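Local coordinates for protein acetylxylan esterase A (Aspergillus awamori, PDB 5X6S) that removes acetyl groups from the backbone of acetylated xylan and xylo-oligosaccharides by ester hydrolysis, as a secreted serine esterase, at residues V35-C40 and M123-M128; M128-P133 and K215-V220; D158-T163 and T203-Q208; M194-G199 and Y211-Q216. All coordinates share one frame; numbering follows the deposited sequence.

In the fold
The four contacts sample one alpha/beta-hydrolase domain. Interactions 1, 2 and 4 are buried. Interaction 3 lies nearer the surface, beside a glycan. Interactions 1 and 2 share helix 120-131, and interactions 2 and 4 share helix 208-221. Interactions 1 and 4 each set a helix on a strand of the same sheet, whereas interaction 2 joins the two helices to each other. Asn126 and Met194 lie where these three meet. All four contacts are mainly apolar. The core ones use isoleucine, methionine, alanine, threonine, cysteine and one tryptophan. Interaction 3 joins two loops near the active site through a tryptophan, and His198 of interaction 4 binds its Leu205 O.

Interaction 1: residues V35-C40 and M123-M128; sequences VAIHYC and MMTNVM
Ile37 and Met124 meet through aliphatic atoms, with no flat group between them; the flat group next along the chain is the His38 ring. At its edge, His38 ND1 donates to Tyr39 O over 2.8 Å. The acceptor lies in the ring plane, but the donor sits above the carbonyl plane. NE2 is bonded to Ser69 N, so both nitrogens are held, and the ring also meets Trp76 with the planes at about 45°. The contact itself rests on Ile37. Its CG1 lies beside the backbone N (chi1 -49°) and the chain then runs straight, which carries CD1 to the helix. Ile37 CD1 reaches Met124 CG at 3.8 Å and Met128 CG at 4.3 Å. The Ile37 and Met124 side chains cross at about a right angle. Met124 then bends away, toward Asn91 and Ile95 of helix 91-106. Thr125 OG1 lies 4.0 Å from Ile37 CD1, but it is already bonded to Gly121 O inside its own helix. In this alpha/beta-hydrolase fold, strand 33-37 is central, and helix 120-131 follows Ser119, the probable nucleophile. The contact is mainly apolar, and helix and strand meet here through van der Waals packing of buried side chains.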
loop_
_atom_site.group_PDB
_atom_site.type_symbol
_atom_site.label_atom_id
_atom_site.label_comp_id
_atom_site.label_asym_id
_atom_site.label_seq_id
_atom_site.Cartn_x
_atom_site.Cartn_y
_atom_site.Cartn_z
ATOM N N VAL A 35 -11.836 8.894 -1.757
ATOM C CA VAL A 35 -12.197 9.023 -3.137
ATOM C C VAL A 35 -13.716 8.745 -3.195
ATOM O O VAL A 35 -14.158 7.653 -2.776
ATOM C CB VAL A 35 -11.412 8.050 -4.086
ATOM C CG1 VAL A 35 -11.820 8.220 -5.530
ATOM C CG2 VAL A 35 -9.899 8.130 -3.938
ATOM N N ALA A 36 -14.489 9.718 -3.670
ATOM C CA ALA A 36 -15.937 9.669 -3.672
ATOM C C ALA A 36 -16.437 9.732 -5.123
ATOM O O ALA A 36 -16.257 10.759 -5.829
ATOM C CB ALA A 36 -16.523 10.819 -2.826
ATOM N N ILE A 37 -17.041 8.623 -5.597
ATOM C CA ILE A 37 -17.267 8.407 -7.018
ATOM C C ILE A 37 -18.753 8.471 -7.389
ATOM O O ILE A 37 -19.574 7.700 -6.841
ATOM C CB ILE A 37 -16.680 7.066 -7.490
ATOM C CG1 ILE A 37 -15.221 6.901 -7.003
ATOM C CG2 ILE A 37 -16.837 6.927 -9.007
ATOM C CD1 ILE A 37 -14.564 5.546 -7.353
ATOM N N HIS A 38 -19.088 9.407 -8.286
ATOM C CA HIS A 38 -20.439 9.804 -8.536
ATOM C C HIS A 38 -21.233 8.766 -9.384
ATOM O O HIS A 38 -20.646 7.870 -9.995
ATOM C CB HIS A 38 -20.445 11.162 -9.233
ATOM C CG HIS A 38 -19.984 11.125 -10.651
ATOM N ND1 HIS A 38 -20.773 10.667 -11.693
ATOM C CD2 HIS A 38 -18.818 11.516 -11.209
ATOM C CE1 HIS A 38 -20.118 10.771 -12.829
ATOM N NE2 HIS A 38 -18.919 11.288 -12.572
ATOM N N TYR A 39 -22.560 8.930 -9.384
ATOM C CA TYR A 39 -23.553 8.085 -10.115
ATOM C C TYR A 39 -23.770 8.556 -11.568
ATOM O O TYR A 39 -23.335 9.635 -11.962
ATOM C CB TYR A 39 -24.877 8.089 -9.314
ATOM C CG TYR A 39 -25.216 9.457 -8.761
ATOM C CD1 TYR A 39 -25.613 10.501 -9.618
ATOM C CD2 TYR A 39 -25.026 9.749 -7.420
ATOM C CE1 TYR A 39 -25.884 11.783 -9.125
ATOM C CE2 TYR A 39 -25.282 11.014 -6.904
ATOM C CZ TYR A 39 -25.705 12.042 -7.767
ATOM O OH TYR A 39 -25.949 13.280 -7.268
ATOM N N CYS A 40 -24.440 7.757 -12.405
ATOM C CA CYS A 40 -24.782 8.217 -13.778
ATOM C C CYS A 40 -25.535 9.508 -13.735
ATOM O O CYS A 40 -26.238 9.762 -12.764
ATOM C CB CYS A 40 -25.658 7.209 -14.528
ATOM S SG CYS A 40 -24.924 5.586 -14.865
ATOM N N MET A 123 -20.301 0.692 -8.603
ATOM C CA MET A 123 -19.717 -0.290 -9.538
ATOM C C MET A 123 -18.195 -0.028 -9.695
ATOM O O MET A 123 -17.369 -0.942 -9.626
ATOM C CB MET A 123 -20.353 -0.214 -10.882
ATOM C CG MET A 123 -21.871 -0.415 -10.907
ATOM S SD MET A 123 -22.396 -0.429 -12.604
ATOM C CE MET A 123 -24.074 0.164 -12.490
ATOM N N MET A 124 -17.855 1.234 -9.903
ATOM C CA MET A 124 -16.448 1.640 -10.055
ATOM C C MET A 124 -15.688 1.424 -8.747
ATOM O O MET A 124 -14.498 1.052 -8.762
ATOM C CB MET A 124 -16.365 3.084 -10.548
ATOM C CG MET A 124 -14.914 3.608 -10.660
ATOM S SD MET A 124 -13.834 2.602 -11.682
ATOM C CE MET A 124 -14.193 3.295 -13.276
ATOM N N THR A 125 -16.359 1.567 -7.605
ATOM C CA THR A 125 -15.684 1.282 -6.354
ATOM C C THR A 125 -15.181 -0.165 -6.306
ATOM O O THR A 125 -14.038 -0.425 -5.903
ATOM C CB THR A 125 -16.590 1.653 -5.130
ATOM O OG1 THR A 125 -16.802 3.064 -5.154
ATOM C CG2 THR A 125 -15.948 1.313 -3.817
ATOM N N ASN A 126 -16.025 -1.110 -6.707
ATOM C CA ASN A 126 -15.635 -2.503 -6.745
ATOM C C ASN A 126 -14.518 -2.696 -7.722
ATOM O O ASN A 126 -13.609 -3.402 -7.444
ATOM C CB ASN A 126 -16.772 -3.436 -7.072
ATOM C CG ASN A 126 -17.683 -3.675 -5.884
ATOM O OD1 ASN A 126 -17.263 -3.920 -4.782
ATOM N ND2 ASN A 126 -18.923 -3.528 -6.131
ATOM N N VAL A 127 -14.599 -2.045 -8.851
ATOM C CA VAL A 127 -13.546 -2.141 -9.897
ATOM C C VAL A 127 -12.202 -1.624 -9.360
ATOM O O VAL A 127 -11.127 -2.264 -9.553
ATOM C CB VAL A 127 -13.962 -1.461 -11.210
ATOM C CG1 VAL A 127 -12.781 -1.365 -12.196
ATOM C CG2 VAL A 127 -15.097 -2.230 -11.891
ATOM N N MET A 128 -12.234 -0.493 -8.664
ATOM C CA MET A 128 -10.990 0.098 -8.084
ATOM C C MET A 128 -10.366 -0.841 -7.062
ATOM O O MET A 128 -9.153 -0.971 -6.986
ATOM C CB MET A 128 -11.270 1.435 -7.399
ATOM C CG MET A 128 -11.642 2.610 -8.351
ATOM S SD MET A 128 -10.428 2.888 -9.677
ATOM C CE MET A 128 -8.938 3.104 -8.678
#

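Interaction 2: residues M128-P133 and K215-V220; sequences MAATYP and KQWAGV
Trp217 reaches Ala129 with the far end of its six-membered ring. Trp217 CH2 lies 3.8 Å from Ala129 CB, and CZ2 is almost as near to the same methyl. The approach is oblique to the ring. Ala130 comes to the edge instead: Ala130 N lies near the ring plane, 4.1 Å from Trp217 CH2. With CG beside the backbone N (chi1 -59°), the indole reaches across from its helix to helix 120-131. Helices 120-131 and 208-221 flank the central sheet of the alpha/beta-hydrolase fold on the same side. Within residues 128-133 the ring meets only the small residues Ala129 and Ala130. On the sheet side, Met194 of strand 193-199 touches both Ala129 and Trp217. The indole is also fixed at its polar corner, where Trp217 NE1 binds Asn126 OD1, one turn before Ala130. Within its own helix, Gln216 OE1 lies 3.9 Å above one face of the Trp217 ring, offset toward the rim, and Val220 CG1 sits at the edge.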
loop_
_atom_site.group_PDB
_atom_site.type_symbol
_atom_site.label_atom_id
_atom_site.label_comp_id
_atom_site.label_asym_id
_atom_site.label_seq_id
_atom_site.Cartn_x
_atom_site.Cartn_y
_atom_site.Cartn_z
ATOM N N MET A 128 -12.234 -0.493 -8.664
ATOM C CA MET A 128 -10.990 0.098 -8.084
ATOM C C MET A 128 -10.366 -0.841 -7.062
ATOM O O MET A 128 -9.153 -0.971 -6.986
ATOM C CB MET A 128 -11.270 1.435 -7.399
ATOM C CG MET A 128 -11.642 2.610 -8.351
ATOM S SD MET A 128 -10.428 2.888 -9.677
ATOM C CE MET A 128 -8.938 3.104 -8.678
ATOM N N ALA A 129 -11.200 -1.475 -6.241
ATOM C CA ALA A 129 -10.703 -2.438 -5.261
ATOM C C ALA A 129 -9.952 -3.606 -5.947
ATOM O O ALA A 129 -8.973 -4.100 -5.427
ATOM C CB ALA A 129 -11.847 -2.961 -4.405
ATOM N N ALA A 130 -10.464 -4.061 -7.067
ATOM C CA ALA A 130 -9.919 -5.190 -7.821
ATOM C C ALA A 130 -8.727 -4.829 -8.699
ATOM O O ALA A 130 -7.813 -5.652 -8.877
ATOM C CB ALA A 130 -11.005 -5.774 -8.683
ATOM N N THR A 131 -8.733 -3.634 -9.275
ATOM C CA THR A 131 -7.693 -3.250 -10.248
ATOM C C THR A 131 -6.496 -2.557 -9.571
ATOM O O THR A 131 -5.371 -2.750 -10.015
ATOM C CB THR A 131 -8.234 -2.335 -11.367
ATOM O OG1 THR A 131 -8.996 -1.258 -10.799
ATOM C CG2 THR A 131 -9.103 -3.115 -12.377
ATOM N N TYR A 132 -6.751 -1.730 -8.539
ATOM C CA TYR A 132 -5.706 -1.036 -7.739
ATOM C C TYR A 132 -5.815 -1.361 -6.226
ATOM O O TYR A 132 -5.838 -0.471 -5.388
ATOM C CB TYR A 132 -5.664 0.498 -8.072
ATOM C CG TYR A 132 -5.504 0.664 -9.539
ATOM C CD1 TYR A 132 -4.233 0.735 -10.117
ATOM C CD2 TYR A 132 -6.616 0.633 -10.393
ATOM C CE1 TYR A 132 -4.082 0.803 -11.480
ATOM C CE2 TYR A 132 -6.471 0.709 -11.765
ATOM C CZ TYR A 132 -5.185 0.770 -12.298
ATOM O OH TYR A 132 -5.038 0.798 -13.659
ATOM N N PRO A 133 -5.892 -2.681 -5.865
ATOM C CA PRO A 133 -6.050 -3.043 -4.433
ATOM C C PRO A 133 -4.991 -2.427 -3.514
ATOM O O PRO A 133 -5.292 -2.085 -2.374
ATOM C CB PRO A 133 -5.919 -4.575 -4.448
ATOM C CG PRO A 133 -5.154 -4.881 -5.716
ATOM C CD PRO A 133 -5.707 -3.884 -6.698
ATOM N N LYS A 215 -20.455 -12.568 -2.315
ATOM C CA LYS A 215 -19.800 -13.795 -2.823
ATOM C C LYS A 215 -18.406 -13.474 -3.330
ATOM O O LYS A 215 -17.415 -14.104 -2.895
ATOM C CB LYS A 215 -20.607 -14.391 -3.965
ATOM C CG LYS A 215 -21.882 -15.159 -3.565
ATOM C CD LYS A 215 -22.669 -15.459 -4.807
ATOM C CE LYS A 215 -23.829 -16.389 -4.591
ATOM N NZ LYS A 215 -24.502 -16.599 -5.916
ATOM N N GLN A 216 -18.321 -12.500 -4.235
ATOM C CA GLN A 216 -17.023 -12.100 -4.831
ATOM C C GLN A 216 -15.965 -11.849 -3.775
ATOM O O GLN A 216 -14.894 -12.498 -3.782
ATOM C CB GLN A 216 -17.193 -10.881 -5.695
ATOM C CG GLN A 216 -15.881 -10.380 -6.285
ATOM C CD GLN A 216 -16.132 -9.416 -7.439
ATOM O OE1 GLN A 216 -16.644 -8.327 -7.237
ATOM N NE2 GLN A 216 -15.820 -9.842 -8.651
ATOM N N TRP A 217 -16.260 -10.968 -2.811
ATOM C CA TRP A 217 -15.265 -10.636 -1.809
ATOM C C TRP A 217 -14.979 -11.730 -0.814
ATOM O O TRP A 217 -13.836 -11.878 -0.386
ATOM C CB TRP A 217 -15.541 -9.279 -1.132
ATOM C CG TRP A 217 -15.565 -8.158 -2.148
ATOM C CD1 TRP A 217 -16.622 -7.370 -2.468
ATOM C CD2 TRP A 217 -14.505 -7.781 -3.036
ATOM N NE1 TRP A 217 -16.280 -6.490 -3.481
ATOM C CE2 TRP A 217 -14.982 -6.716 -3.834
ATOM C CE3 TRP A 217 -13.191 -8.231 -3.229
ATOM C CZ2 TRP A 217 -14.194 -6.091 -4.810
ATOM C CZ3 TRP A 217 -12.400 -7.605 -4.208
ATOM C CH2 TRP A 217 -12.893 -6.563 -4.973
ATOM N N ALA A 218 -16.002 -12.508 -0.464
ATOM C CA ALA A 218 -15.818 -13.733 0.318
ATOM C C ALA A 218 -14.785 -14.636 -0.393
ATOM O O ALA A 218 -13.844 -15.062 0.219
ATOM C CB ALA A 218 -17.147 -14.465 0.495
ATOM N N GLY A 219 -14.973 -14.885 -1.676
ATOM C CA GLY A 219 -14.041 -15.754 -2.437
ATOM C C GLY A 219 -12.647 -15.142 -2.410
ATOM O O GLY A 219 -11.643 -15.837 -2.126
ATOM N N VAL A 220 -12.573 -13.818 -2.652
ATOM C CA VAL A 220 -11.274 -13.133 -2.718
ATOM C C VAL A 220 -10.532 -13.274 -1.385
ATOM O O VAL A 220 -9.299 -13.531 -1.324
ATOM C CB VAL A 220 -11.467 -11.656 -3.152
ATOM C CG1 VAL A 220 -10.239 -10.809 -2.903
ATOM C CG2 VAL A 220 -11.836 -11.600 -4.622
#

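Interaction 3: residues D158-T163 and T203-Q208; sequences DGWNST and TTLYPQ. With NAG (2-acetamido-2-deoxy-beta-D-glucopyranose), chain C.
Trp160 packs on Leu205 where two loops of the alpha/beta-hydrolase fold meet. The loop 203-208 follows strand 193-199 and Asp202, whose place is consistent with the acid of a Ser-His-Asp triad. The tight part is the far end of the indole. Trp160 CH2 lies 3.9 Å from Leu205 CD2, and CZ2 is equally near. The leucine methyl comes in obliquely. The Trp160 side chain extends toward the 203-208 loop, its CG opposite the backbone N (chi1 -172°). Phe150 meets its ring edge-to-face, and Met123 CE packs on both Trp160 and Leu205. Leu205 is buried, and its backbone N and that of Thr204 both bind Asp202 OD1. The side chains of Thr204 and Leu205 also touch His259. The looser part is on the solvent side, where Trp160 is exposed. There Thr204 CG2 only approaches the ring edge, at 4.3 Å from Trp160 CH2. Next along the chain, Asn161 takes no part in this packing. It is the N-cap of helix 162-165, its OD1 accepting from Cys164 N. Its amide nitrogen also bonds to Tyr151 O and carries the glycan. The sugar is held further by Asn153 N and Cys149 O. The link itself joins Asn161 ND2 to C1 of the N-acetylglucosamine, 1.4 Å apart.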
loop_
_atom_site.group_PDB
_atom_site.type_symbol
_atom_site.label_atom_id
_atom_site.label_comp_id
_atom_site.label_asym_id
_atom_site.label_seq_id
_atom_site.Cartn_x
_atom_site.Cartn_y
_atom_site.Cartn_z
ATOM N N ASP A 158 -17.762 1.867 -21.240
ATOM C CA ASP A 158 -18.945 2.482 -20.628
ATOM C C ASP A 158 -20.240 1.828 -21.163
ATOM O O ASP A 158 -21.234 2.516 -21.375
ATOM C CB ASP A 158 -18.952 3.994 -20.876
ATOM C CG ASP A 158 -20.078 4.727 -20.146
ATOM O OD1 ASP A 158 -20.550 4.259 -19.085
ATOM O OD2 ASP A 158 -20.461 5.814 -20.648
ATOM N N GLY A 159 -20.204 0.504 -21.327
ATOM C CA GLY A 159 -21.373 -0.248 -21.809
ATOM C C GLY A 159 -22.205 -0.697 -20.627
ATOM O O GLY A 159 -21.673 -1.259 -19.662
ATOM N N TRP A 160 -23.513 -0.431 -20.686
ATOM C CA TRP A 160 -24.447 -0.922 -19.655
ATOM C C TRP A 160 -24.716 -2.404 -19.910
ATOM O O TRP A 160 -25.052 -2.768 -21.019
ATOM C CB TRP A 160 -25.777 -0.120 -19.699
ATOM C CG TRP A 160 -26.726 -0.431 -18.529
ATOM C CD1 TRP A 160 -27.731 -1.392 -18.495
ATOM C CD2 TRP A 160 -26.788 0.228 -17.259
ATOM N NE1 TRP A 160 -28.362 -1.383 -17.277
ATOM C CE2 TRP A 160 -27.823 -0.392 -16.506
ATOM C CE3 TRP A 160 -26.060 1.265 -16.671
ATOM C CZ2 TRP A 160 -28.153 0.014 -15.217
ATOM C CZ3 TRP A 160 -26.368 1.651 -15.393
ATOM C CH2 TRP A 160 -27.407 1.026 -14.668
ATOM N N ASN A 161 -24.537 -3.250 -18.908
ATOM C CA ASN A 161 -24.854 -4.697 -19.019
ATOM C C ASN A 161 -26.192 -4.983 -18.315
ATOM O O ASN A 161 -26.244 -5.096 -17.115
ATOM C CB ASN A 161 -23.725 -5.532 -18.408
ATOM C CG ASN A 161 -23.879 -7.036 -18.618
ATOM O OD1 ASN A 161 -24.888 -7.652 -18.257
ATOM N ND2 ASN A 161 -22.830 -7.643 -19.187
ATOM N N SER A 162 -27.268 -5.041 -19.097
ATOM C CA SER A 162 -28.623 -5.364 -18.588
ATOM C C SER A 162 -28.736 -6.680 -17.854
ATOM O O SER A 162 -29.440 -6.765 -16.856
ATOM C CB SER A 162 -29.620 -5.363 -19.749
ATOM O OG SER A 162 -29.710 -4.054 -20.274
ATOM N N THR A 163 -28.061 -7.728 -18.326
ATOM C CA THR A 163 -28.171 -9.024 -17.645
ATOM C C THR A 163 -27.728 -8.875 -16.184
ATOM O O THR A 163 -28.332 -9.443 -15.252
ATOM C CB THR A 163 -27.302 -10.099 -18.329
ATOM O OG1 THR A 163 -27.426 -9.977 -19.756
ATOM C CG2 THR A 163 -27.748 -11.424 -17.934
ATOM N N THR A 203 -34.777 -1.615 -8.073
ATOM C CA THR A 203 -35.205 -2.078 -9.376
ATOM C C THR A 203 -34.399 -1.434 -10.510
ATOM O O THR A 203 -34.835 -1.416 -11.650
ATOM C CB THR A 203 -36.730 -1.818 -9.561
ATOM O OG1 THR A 203 -36.994 -0.424 -9.514
ATOM C CG2 THR A 203 -37.518 -2.502 -8.439
ATOM N N THR A 204 -33.228 -0.873 -10.170
ATOM C CA THR A 204 -32.227 -0.412 -11.164
ATOM C C THR A 204 -31.071 -1.413 -11.193
ATOM O O THR A 204 -30.756 -1.999 -12.233
ATOM C CB THR A 204 -31.678 0.975 -10.793
ATOM O OG1 THR A 204 -32.748 1.924 -10.823
ATOM C CG2 THR A 204 -30.601 1.408 -11.751
ATOM N N LEU A 205 -30.461 -1.613 -10.033
ATOM C CA LEU A 205 -29.483 -2.670 -9.826
ATOM C C LEU A 205 -30.089 -3.652 -8.839
ATOM O O LEU A 205 -30.093 -3.432 -7.608
ATOM C CB LEU A 205 -28.130 -2.138 -9.309
ATOM C CG LEU A 205 -27.498 -1.018 -10.159
ATOM C CD1 LEU A 205 -26.174 -0.601 -9.592
ATOM C CD2 LEU A 205 -27.394 -1.427 -11.628
ATOM N N TYR A 206 -30.603 -4.756 -9.401
ATOM C CA TYR A 206 -31.403 -5.702 -8.632
ATOM C C TYR A 206 -30.619 -6.308 -7.486
ATOM O O TYR A 206 -29.398 -6.518 -7.579
ATOM C CB TYR A 206 -32.086 -6.750 -9.560
ATOM C CG TYR A 206 -33.362 -6.206 -10.191
ATOM C CD1 TYR A 206 -33.317 -5.330 -11.275
ATOM C CD2 TYR A 206 -34.620 -6.538 -9.658
ATOM C CE1 TYR A 206 -34.483 -4.794 -11.837
ATOM C CE2 TYR A 206 -35.788 -6.025 -10.204
ATOM C CZ TYR A 206 -35.706 -5.139 -11.294
ATOM O OH TYR A 206 -36.849 -4.614 -11.842
ATOM N N PRO A 207 -31.315 -6.598 -6.362
ATOM C CA PRO A 207 -30.639 -6.967 -5.127
ATOM C C PRO A 207 -29.815 -8.252 -5.185
ATOM O O PRO A 207 -29.026 -8.519 -4.262
ATOM C CB PRO A 207 -31.800 -7.111 -4.098
ATOM C CG PRO A 207 -33.050 -7.022 -4.863
ATOM C CD PRO A 207 -32.784 -6.487 -6.223
ATOM N N GLN A 208 -30.015 -9.069 -6.218
ATOM C CA GLN A 208 -29.159 -10.251 -6.420
ATOM C C GLN A 208 -27.659 -9.834 -6.446
ATOM O O GLN A 208 -26.778 -10.536 -5.876
ATOM C CB GLN A 208 -29.509 -11.016 -7.727
ATOM C CG GLN A 208 -28.692 -12.315 -7.858
ATOM C CD GLN A 208 -29.043 -13.297 -6.788
ATOM O OE1 GLN A 208 -30.223 -13.477 -6.496
ATOM N NE2 GLN A 208 -28.068 -13.913 -6.188
HETATM C C1 NAG C . -22.712 -9.074 -19.134
HETATM C C2 NAG C . -21.957 -9.644 -20.342
HETATM C C3 NAG C . -21.651 -11.135 -20.178
HETATM C C4 NAG C . -20.952 -11.423 -18.852
HETATM C C5 NAG C . -21.713 -10.744 -17.696
HETATM C C6 NAG C . -20.929 -10.837 -16.404
HETATM C C7 NAG C . -22.478 -8.712 -22.550
HETATM C C8 NAG C . -23.497 -8.589 -23.637
HETATM N N2 NAG C . -22.790 -9.449 -21.508
HETATM O O3 NAG C . -20.872 -11.541 -21.288
HETATM O O4 NAG C . -20.862 -12.796 -18.513
HETATM O O5 NAG C . -22.039 -9.377 -17.920
HETATM O O6 NAG C . -21.714 -10.232 -15.386
HETATM O O7 NAG C . -21.404 -8.105 -22.661
#

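Interaction 4: residues M194-G199 and Y211-Q216; sequences MQIYHG and YETCKQ
Glu212 OE2 is gripped by two groups, just before Thr213, the residue that packs on Ile196. Lys215 NZ approaches Glu212 OE2 at 2.7 Å in a salt bridge, on the syn lone pair, and Gln208 NE2 binds it too. The other oxygen, OE1, is held by Trp176 NE1 and Thr171 N, so this buried carboxylate is well satisfied. The unit is a beta-alpha pair of the alpha/beta-hydrolase fold: strand 193-199 leads through a loop into helix 208-221, which packs back on the sheet. Ile196 points at the helix. Its chain folds at chi2 (-60°), which brings Ile196 CD1 within 3.8 Å of Thr213 CG2. CG1 and CG2 of Ile196 lie close to the same methyl, so Thr213 CG2 faces three carbons of Ile196. The Thr213 hydroxyl is turned to Asn209 O in its own helix, leaving the methyl for the strand. Asn126 of helix 120-131 touches both Ile196 and Thr213. One helix residue on, Cys214 SG lies 4.4 Å from Ile196 CB.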
loop_
_atom_site.group_PDB
_atom_site.type_symbol
_atom_site.label_atom_id
_atom_site.label_comp_id
_atom_site.label_asym_id
_atom_site.label_seq_id
_atom_site.Cartn_x
_atom_site.Cartn_y
_atom_site.Cartn_z
ATOM N N MET A 194 -13.815 -4.426 2.504
ATOM C CA MET A 194 -14.986 -4.083 1.745
ATOM C C MET A 194 -16.256 -4.010 2.599
ATOM O O MET A 194 -16.544 -4.923 3.361
ATOM C CB MET A 194 -15.221 -5.076 0.619
ATOM C CG MET A 194 -14.074 -5.294 -0.340
ATOM S SD MET A 194 -13.531 -3.731 -1.141
ATOM C CE MET A 194 -14.953 -3.375 -2.101
ATOM N N GLN A 195 -17.028 -2.943 2.415
ATOM C CA GLN A 195 -18.343 -2.777 3.032
ATOM C C GLN A 195 -19.331 -2.498 1.944
ATOM O O GLN A 195 -19.201 -1.495 1.197
ATOM C CB GLN A 195 -18.313 -1.613 4.024
ATOM C CG GLN A 195 -19.613 -1.341 4.718
ATOM C CD GLN A 195 -19.488 -0.149 5.665
ATOM O OE1 GLN A 195 -19.248 0.999 5.225
ATOM N NE2 GLN A 195 -19.598 -0.410 6.963
ATOM N N ILE A 196 -20.333 -3.376 1.822
ATOM C CA ILE A 196 -21.277 -3.399 0.698
ATOM C C ILE A 196 -22.713 -3.124 1.178
ATOM O O ILE A 196 -23.288 -3.946 1.910
ATOM C CB ILE A 196 -21.237 -4.778 -0.019
ATOM C CG1 ILE A 196 -19.797 -5.224 -0.269
ATOM C CG2 ILE A 196 -22.151 -4.818 -1.263
ATOM C CD1 ILE A 196 -18.943 -4.299 -1.150
ATOM N N TYR A 197 -23.302 -1.997 0.761
ATOM C CA TYR A 197 -24.698 -1.678 1.033
ATOM C C TYR A 197 -25.559 -1.957 -0.194
ATOM O O TYR A 197 -25.149 -1.720 -1.323
ATOM C CB TYR A 197 -24.884 -0.192 1.339
ATOM C CG TYR A 197 -24.358 0.330 2.661
ATOM C CD1 TYR A 197 -23.011 0.721 2.829
ATOM C CD2 TYR A 197 -25.223 0.506 3.739
ATOM C CE1 TYR A 197 -22.565 1.262 4.050
ATOM C CE2 TYR A 197 -24.781 1.074 4.947
ATOM C CZ TYR A 197 -23.465 1.448 5.104
ATOM O OH TYR A 197 -23.080 2.004 6.311
ATOM N N HIS A 198 -26.802 -2.363 0.017
ATOM C CA HIS A 198 -27.749 -2.517 -1.083
ATOM C C HIS A 198 -29.162 -2.490 -0.490
ATOM O O HIS A 198 -29.357 -2.895 0.648
ATOM C CB HIS A 198 -27.525 -3.818 -1.861
ATOM C CG HIS A 198 -27.799 -3.713 -3.331
ATOM N ND1 HIS A 198 -26.790 -3.656 -4.262
ATOM C CD2 HIS A 198 -28.956 -3.582 -4.032
ATOM C CE1 HIS A 198 -27.295 -3.481 -5.466
ATOM N NE2 HIS A 198 -28.615 -3.460 -5.358
ATOM N N GLY A 199 -30.124 -2.040 -1.283
ATOM C CA GLY A 199 -31.531 -2.016 -0.842
ATOM C C GLY A 199 -32.337 -3.174 -1.422
ATOM O O GLY A 199 -32.133 -3.554 -2.583
ATOM N N TYR A 211 -25.809 -9.924 -3.359
ATOM C CA TYR A 211 -25.299 -11.239 -2.933
ATOM C C TYR A 211 -24.104 -11.649 -3.787
ATOM O O TYR A 211 -23.163 -12.224 -3.281
ATOM C CB TYR A 211 -26.428 -12.293 -2.980
ATOM C CG TYR A 211 -27.512 -11.952 -1.965
ATOM C CD1 TYR A 211 -27.318 -12.154 -0.613
ATOM C CD2 TYR A 211 -28.688 -11.312 -2.379
ATOM C CE1 TYR A 211 -28.326 -11.815 0.313
ATOM C CE2 TYR A 211 -29.660 -10.948 -1.465
ATOM C CZ TYR A 211 -29.465 -11.190 -0.128
ATOM O OH TYR A 211 -30.431 -10.805 0.783
ATOM N N GLU A 212 -24.166 -11.330 -5.073
ATOM C CA GLU A 212 -23.037 -11.614 -6.011
ATOM C C GLU A 212 -21.767 -10.883 -5.598
ATOM O O GLU A 212 -20.691 -11.405 -5.696
ATOM C CB GLU A 212 -23.425 -11.264 -7.424
ATOM C CG GLU A 212 -24.602 -12.094 -7.939
ATOM C CD GLU A 212 -24.418 -13.598 -7.643
ATOM O OE1 GLU A 212 -23.509 -14.239 -8.236
ATOM O OE2 GLU A 212 -25.174 -14.119 -6.788
ATOM N N THR A 213 -21.912 -9.677 -5.081
ATOM C CA THR A 213 -20.760 -8.896 -4.589
ATOM C C THR A 213 -20.184 -9.465 -3.307
ATOM O O THR A 213 -18.957 -9.533 -3.132
ATOM C CB THR A 213 -21.154 -7.398 -4.399
ATOM O OG1 THR A 213 -21.661 -6.855 -5.639
ATOM C CG2 THR A 213 -19.973 -6.600 -3.935
ATOM N N CYS A 214 -21.052 -9.865 -2.366
ATOM C CA CYS A 214 -20.587 -10.444 -1.132
ATOM C C CYS A 214 -19.902 -11.792 -1.392
ATOM O O CYS A 214 -18.887 -12.091 -0.770
ATOM C CB CYS A 214 -21.766 -10.599 -0.162
ATOM S SG CYS A 214 -22.337 -9.001 0.544
ATOM N N LYS A 215 -20.455 -12.568 -2.315
ATOM C CA LYS A 215 -19.800 -13.795 -2.823
ATOM C C LYS A 215 -18.406 -13.474 -3.330
ATOM O O LYS A 215 -17.415 -14.104 -2.895
ATOM C CB LYS A 215 -20.607 -14.391 -3.965
ATOM C CG LYS A 215 -21.882 -15.159 -3.565
ATOM C CD LYS A 215 -22.669 -15.459 -4.807
ATOM C CE LYS A 215 -23.829 -16.389 -4.591
ATOM N NZ LYS A 215 -24.502 -16.599 -5.916
ATOM N N GLN A 216 -18.321 -12.500 -4.235
ATOM C CA GLN A 216 -17.023 -12.100 -4.831
ATOM C C GLN A 216 -15.965 -11.849 -3.775
ATOM O O GLN A 216 -14.894 -12.498 -3.782
ATOM C CB GLN A 216 -17.193 -10.881 -5.695
ATOM C CG GLN A 216 -15.881 -10.380 -6.285
ATOM C CD GLN A 216 -16.132 -9.416 -7.439
ATOM O OE1 GLN A 216 -16.644 -8.327 -7.237
ATOM N NE2 GLN A 216 -15.820 -9.842 -8.651
#